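Local coordinates for protein tyrosinase (PDB 6JU8) that probably uses a pair of copper ions and molecular oxygen to oxidise L-tyrosine and L-dopa to L-dopaquinone, the entry step of melanin biosynthesis, at residues T93-H98 and L408-R413; F103-R108 and F424-V429. The protein carries 1 engineered substitution. All blocks are in the same frame, centred on the assembly; numbering follows the deposited sequence.

Contact 1: T93-H98 and L408-R413; sequences TGFAVH and LRPFHR. Engineered in segment 93-98: Ala96 (natural residue Cys). With CU (copper (II) ion), chain C.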
# COMPACT_ATOMS: atom_id res chain seq x y z
N THR A 93 -9.17 -22.67 -18.70
CA THR A 93 -7.79 -22.27 -18.43
C THR A 93 -7.27 -21.48 -19.62
O THR A 93 -7.91 -21.42 -20.68
CB THR A 93 -6.96 -23.53 -18.14
OG1 THR A 93 -5.70 -23.18 -17.54
CG2 THR A 93 -6.68 -24.26 -19.44
N GLY A 94 -6.13 -20.83 -19.44
CA GLY A 94 -5.54 -19.98 -20.44
C GLY A 94 -4.59 -20.74 -21.35
O GLY A 94 -4.47 -21.97 -21.31
N PHE A 95 -3.92 -19.96 -22.22
CA PHE A 95 -2.96 -20.58 -23.14
C PHE A 95 -1.68 -20.97 -22.42
O PHE A 95 -0.88 -21.72 -22.98
CB PHE A 95 -2.60 -19.63 -24.27
CG PHE A 95 -3.76 -19.35 -25.21
CD1 PHE A 95 -4.12 -20.33 -26.12
CD2 PHE A 95 -4.43 -18.14 -25.25
CE1 PHE A 95 -5.16 -20.11 -27.02
CE2 PHE A 95 -5.49 -17.90 -26.12
CZ PHE A 95 -5.81 -18.89 -27.04
N ALA A 96 -1.42 -20.38 -21.26
CA ALA A 96 -0.15 -20.58 -20.59
C ALA A 96 0.08 -22.06 -20.31
O ALA A 96 -0.85 -22.78 -19.95
CB ALA A 96 -0.12 -19.80 -19.28
N VAL A 97 1.34 -22.46 -20.48
CA VAL A 97 1.73 -23.82 -20.13
C VAL A 97 2.27 -23.87 -18.70
O VAL A 97 3.27 -23.23 -18.40
CB VAL A 97 2.82 -24.37 -21.07
CG1 VAL A 97 3.29 -25.72 -20.54
CG2 VAL A 97 2.28 -24.50 -22.48
N HIS A 98 1.58 -24.61 -17.85
CA HIS A 98 2.04 -24.94 -16.50
C HIS A 98 2.05 -26.45 -16.33
O HIS A 98 1.21 -27.15 -16.94
CB HIS A 98 1.14 -24.26 -15.44
CG HIS A 98 1.22 -22.77 -15.57
ND1 HIS A 98 0.13 -22.03 -16.00
CD2 HIS A 98 2.21 -21.87 -15.36
CE1 HIS A 98 0.46 -20.75 -16.01
NE2 HIS A 98 1.72 -20.61 -15.65
N LEU A 408 3.22 -23.74 -29.52
CA LEU A 408 3.11 -22.81 -28.40
C LEU A 408 2.07 -21.76 -28.72
O LEU A 408 2.32 -20.57 -28.93
CB LEU A 408 4.48 -22.22 -28.11
CG LEU A 408 5.59 -23.21 -27.81
CD1 LEU A 408 6.94 -22.50 -27.69
CD2 LEU A 408 5.29 -24.01 -26.56
N ARG A 409 0.81 -22.23 -28.76
CA ARG A 409 -0.34 -21.36 -29.01
C ARG A 409 -0.43 -20.32 -27.91
O ARG A 409 -0.15 -20.64 -26.75
CB ARG A 409 -1.61 -22.23 -29.06
CG ARG A 409 -1.61 -23.24 -30.20
CD ARG A 409 -2.97 -23.95 -30.30
NE ARG A 409 -3.62 -23.97 -29.00
CZ ARG A 409 -4.90 -23.71 -28.77
NH1 ARG A 409 -5.40 -23.74 -27.53
NH2 ARG A 409 -5.71 -23.41 -29.78
N PRO A 410 -0.83 -19.09 -28.20
CA PRO A 410 -1.35 -18.61 -29.47
C PRO A 410 -0.35 -17.83 -30.31
O PRO A 410 -0.74 -17.00 -31.15
CB PRO A 410 -2.44 -17.64 -28.94
CG PRO A 410 -1.70 -16.93 -27.83
CD PRO A 410 -0.95 -18.05 -27.14
N PHE A 411 0.93 -18.11 -30.16
CA PHE A 411 1.98 -17.25 -30.66
C PHE A 411 2.36 -17.57 -32.10
O PHE A 411 2.83 -18.67 -32.36
CB PHE A 411 3.21 -17.35 -29.76
CG PHE A 411 2.92 -17.04 -28.30
CD1 PHE A 411 2.24 -15.88 -27.95
CD2 PHE A 411 3.35 -17.90 -27.30
CE1 PHE A 411 2.00 -15.59 -26.61
CE2 PHE A 411 3.14 -17.60 -25.97
CZ PHE A 411 2.48 -16.43 -25.63
N HIS A 412 2.18 -16.61 -32.98
CA HIS A 412 2.45 -16.78 -34.41
C HIS A 412 3.80 -16.21 -34.81
O HIS A 412 4.26 -15.19 -34.27
CB HIS A 412 1.36 -16.10 -35.24
CG HIS A 412 0.04 -16.79 -35.13
ND1 HIS A 412 -1.06 -16.16 -34.60
CD2 HIS A 412 -0.39 -18.01 -35.50
CE1 HIS A 412 -2.11 -16.96 -34.63
NE2 HIS A 412 -1.72 -18.10 -35.19
N ARG A 413 4.42 -16.85 -35.80
CA ARG A 413 5.64 -16.36 -36.39
C ARG A 413 5.64 -16.63 -37.89
O ARG A 413 4.89 -17.47 -38.40
CB ARG A 413 6.88 -16.99 -35.76
CG ARG A 413 6.84 -18.52 -35.75
CD ARG A 413 8.05 -19.12 -35.06
NE ARG A 413 9.30 -18.74 -35.69
CZ ARG A 413 9.84 -19.40 -36.71
NH1 ARG A 413 9.26 -20.48 -37.23
NH2 ARG A 413 10.99 -18.95 -37.20
CU CU C . 2.45 -18.82 -16.72
O HOH W 1 -0.43 -23.11 -25.35
O HOH W 2 3.04 -18.15 -15.01

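Contact 2: F103-R108 and F424-V429; sequences FPTWHR and FRSDDV. With CU (copper (II) ion), chain C.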
# COMPACT_ATOMS: atom_id res chain seq x y z
N PHE A 103 6.88 -25.40 -20.18
CA PHE A 103 6.71 -24.21 -19.33
C PHE A 103 7.76 -23.16 -19.63
O PHE A 103 7.42 -21.98 -19.84
CB PHE A 103 6.71 -24.65 -17.86
CG PHE A 103 7.03 -23.54 -16.89
CD1 PHE A 103 6.04 -22.61 -16.55
CD2 PHE A 103 8.31 -23.40 -16.34
CE1 PHE A 103 6.31 -21.56 -15.69
CE2 PHE A 103 8.58 -22.33 -15.51
CZ PHE A 103 7.60 -21.40 -15.21
N PRO A 104 9.06 -23.44 -19.69
CA PRO A 104 10.01 -22.34 -19.93
C PRO A 104 9.91 -21.77 -21.33
O PRO A 104 10.15 -20.57 -21.53
CB PRO A 104 11.39 -23.01 -19.73
CG PRO A 104 11.09 -24.21 -18.86
CD PRO A 104 9.75 -24.72 -19.37
N THR A 105 9.60 -22.62 -22.33
CA THR A 105 9.65 -22.09 -23.71
C THR A 105 8.39 -21.34 -24.06
O THR A 105 8.44 -20.29 -24.74
CB THR A 105 9.94 -23.23 -24.71
OG1 THR A 105 9.04 -24.29 -24.39
CG2 THR A 105 11.38 -23.71 -24.54
N TRP A 106 7.23 -21.80 -23.56
CA TRP A 106 6.02 -20.99 -23.76
C TRP A 106 6.24 -19.61 -23.18
O TRP A 106 5.94 -18.57 -23.81
CB TRP A 106 4.80 -21.70 -23.12
CG TRP A 106 3.53 -20.96 -23.49
CD1 TRP A 106 2.74 -21.23 -24.57
CD2 TRP A 106 2.94 -19.86 -22.81
NE1 TRP A 106 1.67 -20.35 -24.61
CE2 TRP A 106 1.79 -19.50 -23.54
CE3 TRP A 106 3.29 -19.12 -21.66
CZ2 TRP A 106 0.97 -18.44 -23.15
CZ3 TRP A 106 2.47 -18.07 -21.28
CH2 TRP A 106 1.31 -17.73 -22.02
N HIS A 107 6.77 -19.54 -21.95
CA HIS A 107 6.95 -18.23 -21.32
C HIS A 107 8.06 -17.43 -21.97
O HIS A 107 7.96 -16.19 -21.97
CB HIS A 107 7.18 -18.40 -19.81
CG HIS A 107 5.93 -18.79 -19.08
ND1 HIS A 107 5.49 -20.09 -18.94
CD2 HIS A 107 4.99 -18.03 -18.47
CE1 HIS A 107 4.34 -20.10 -18.25
NE2 HIS A 107 4.01 -18.86 -17.96
N ARG A 108 9.07 -18.05 -22.57
CA ARG A 108 10.09 -17.32 -23.29
C ARG A 108 9.44 -16.51 -24.40
O ARG A 108 9.76 -15.32 -24.59
CB ARG A 108 11.15 -18.29 -23.85
CG ARG A 108 12.19 -17.58 -24.73
CD ARG A 108 13.44 -18.44 -24.95
NE ARG A 108 14.23 -18.52 -23.73
CZ ARG A 108 15.24 -19.33 -23.50
NH1 ARG A 108 15.68 -20.20 -24.42
NH2 ARG A 108 15.86 -19.29 -22.32
N PHE A 424 4.83 -20.74 -33.01
CA PHE A 424 6.10 -21.06 -32.37
C PHE A 424 6.15 -22.50 -31.87
O PHE A 424 5.15 -23.07 -31.44
CB PHE A 424 6.35 -20.13 -31.18
CG PHE A 424 7.06 -18.84 -31.52
CD1 PHE A 424 6.40 -17.71 -31.98
CD2 PHE A 424 8.44 -18.77 -31.36
CE1 PHE A 424 7.08 -16.54 -32.27
CE2 PHE A 424 9.14 -17.62 -31.67
CZ PHE A 424 8.45 -16.51 -32.12
N ARG A 425 7.34 -23.07 -31.91
CA ARG A 425 7.70 -24.34 -31.30
C ARG A 425 8.93 -24.12 -30.43
O ARG A 425 9.68 -23.18 -30.67
CB ARG A 425 7.96 -25.43 -32.36
CG ARG A 425 6.68 -25.71 -33.15
CD ARG A 425 6.34 -27.18 -33.20
NE ARG A 425 5.03 -27.35 -33.85
CZ ARG A 425 4.86 -28.20 -34.85
NH1 ARG A 425 5.90 -28.92 -35.25
NH2 ARG A 425 3.67 -28.34 -35.42
N SER A 426 9.15 -25.00 -29.46
CA SER A 426 10.23 -24.80 -28.51
C SER A 426 11.58 -24.69 -29.19
O SER A 426 12.40 -23.85 -28.80
CB SER A 426 10.23 -25.98 -27.51
OG SER A 426 9.08 -25.89 -26.67
N ASP A 427 11.84 -25.51 -30.23
CA ASP A 427 13.17 -25.41 -30.86
C ASP A 427 13.41 -24.04 -31.48
O ASP A 427 14.56 -23.63 -31.62
CB ASP A 427 13.29 -26.48 -31.95
CG ASP A 427 13.63 -27.85 -31.41
OD1 ASP A 427 14.13 -27.96 -30.29
OD2 ASP A 427 13.45 -28.84 -32.13
N ASP A 428 12.36 -23.29 -31.83
CA ASP A 428 12.50 -21.95 -32.40
C ASP A 428 13.17 -20.98 -31.43
O ASP A 428 13.82 -20.04 -31.88
CB ASP A 428 11.15 -21.35 -32.80
CG ASP A 428 10.44 -22.15 -33.87
OD1 ASP A 428 11.12 -22.77 -34.73
OD2 ASP A 428 9.20 -22.18 -33.87
N VAL A 429 13.03 -21.26 -30.13
CA VAL A 429 13.57 -20.33 -29.14
C VAL A 429 14.63 -20.96 -28.27
O VAL A 429 14.97 -20.42 -27.20
CB VAL A 429 12.45 -19.69 -28.28
CG1 VAL A 429 11.50 -18.93 -29.20
CG2 VAL A 429 11.72 -20.75 -27.44
CU CU C . 2.45 -18.82 -16.72
O HOH W 2 3.04 -18.15 -15.01

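Contact 1: T93-H98 and L408-R413
Phe95 meets Arg409 and Pro410 along its whole length, beginning at CB, which lies 3.6 Å from Arg409 O. With CG anti to the carbonyl carbon (chi1 -68°), the ring is carried on over the proline: Phe95 CG touches Pro410 CD at 3.6 Å, and CD2 rests near Pro410 CG. Farther out, CE2 and CZ are nearest to Pro410 CB, which stands 4.0 Å from the ring centroid and 5° off the normal, a CH-pi contact centred on one face. A cis peptide bond precedes this proline. The loop holding Phe95 joins helix 64-69 to helix 103-129 within the di-copper domain of the tyrosinase family, and three residues on, His98 NE2 binds copper at 2.2 Å; Ala96, between them, is an engineered replacement for cysteine. At the ring edge, CE1 comes within 3.7 Å of Arg409 NH1. The guanidinium instead offers its face to CE1, the two planes being 65° apart, so this is no parallel stack. A water lies within hydrogen-bonding distance of both backbone oxygens, 2.8 Å from Phe95 O and 2.9 Å from Arg409 O.

Contact 2: F103-R108 and F424-V429
Thr105 and Ser426 join their hydroxyls across the contact, OG1 to OG at 2.8 Å. Thr105 OG1 sits between the backbone N and the carbonyl carbon (chi1 49°), a position from which it also hydrogen-bonds to Thr102 O, just ahead of the helix; the buried hydroxyl thus has two polar partners. One helical turn on, Arg108 NH1 donates to Val429 O at 2.9 Å with an N-H...O angle of 162°. The bond lies in the carbonyl plane and nearly in the guanidinium plane, so the oxygen is met at the edge of the flat group. The strongest partner of Arg108 lies elsewhere: NE forms a salt bridge with Asp380 of helix 371-389, and NH1 also bonds to Gln387, which together would fix the rotation of this buried cation. Helix 103-129 is one of the copper-bearing helices of the tyrosinase fold, and the same helical turn also carries His107, whose NE2 binds copper at 2.0 Å. His107 ND1 donates to Phe103 O at 2.8 Å, almost in the imidazole plane, which helps to fix the rotation of the ligand ring; the same oxygen also accepts His107 N from the other face of its carbonyl plane. Between the polar pairs the contact is apolar: Arg108 CD packs on Val429 CB at 3.7 Å as the two side chains run past each other in opposite directions, while Val429 CG2 reaches Thr105 CB. Within 424-429, Asp428 OD2 accepts from Arg425 N at 2.8 Å, approached from above the carboxylate plane, which ties the side chain back to the residue preceding the 3-10 turn 426-428.

Contacts 1 and 2, with centres about 10 Å apart, converge on the same copper: His98 from 93-98 and His107 from 103-108 bind it together with His71, and a single water, 1.9 Å from the metal, completes the ligands they share. Their segments alternate along the chain, so 408-413 and 424-429, both late in the chain, back the loop and the helix respectively that supply these histidines. Trp106 NE1 stitches the two contacts together by a probable hydrogen bond of 2.8 Å to Arg409 O, and Leu408 N makes another, also 2.8 Å, to Phe424 O. Nearer the metal, Val97 O packs against His107 CE1 at 3.3 Å. The second copper is about 12 Å from the side chain of Arg108.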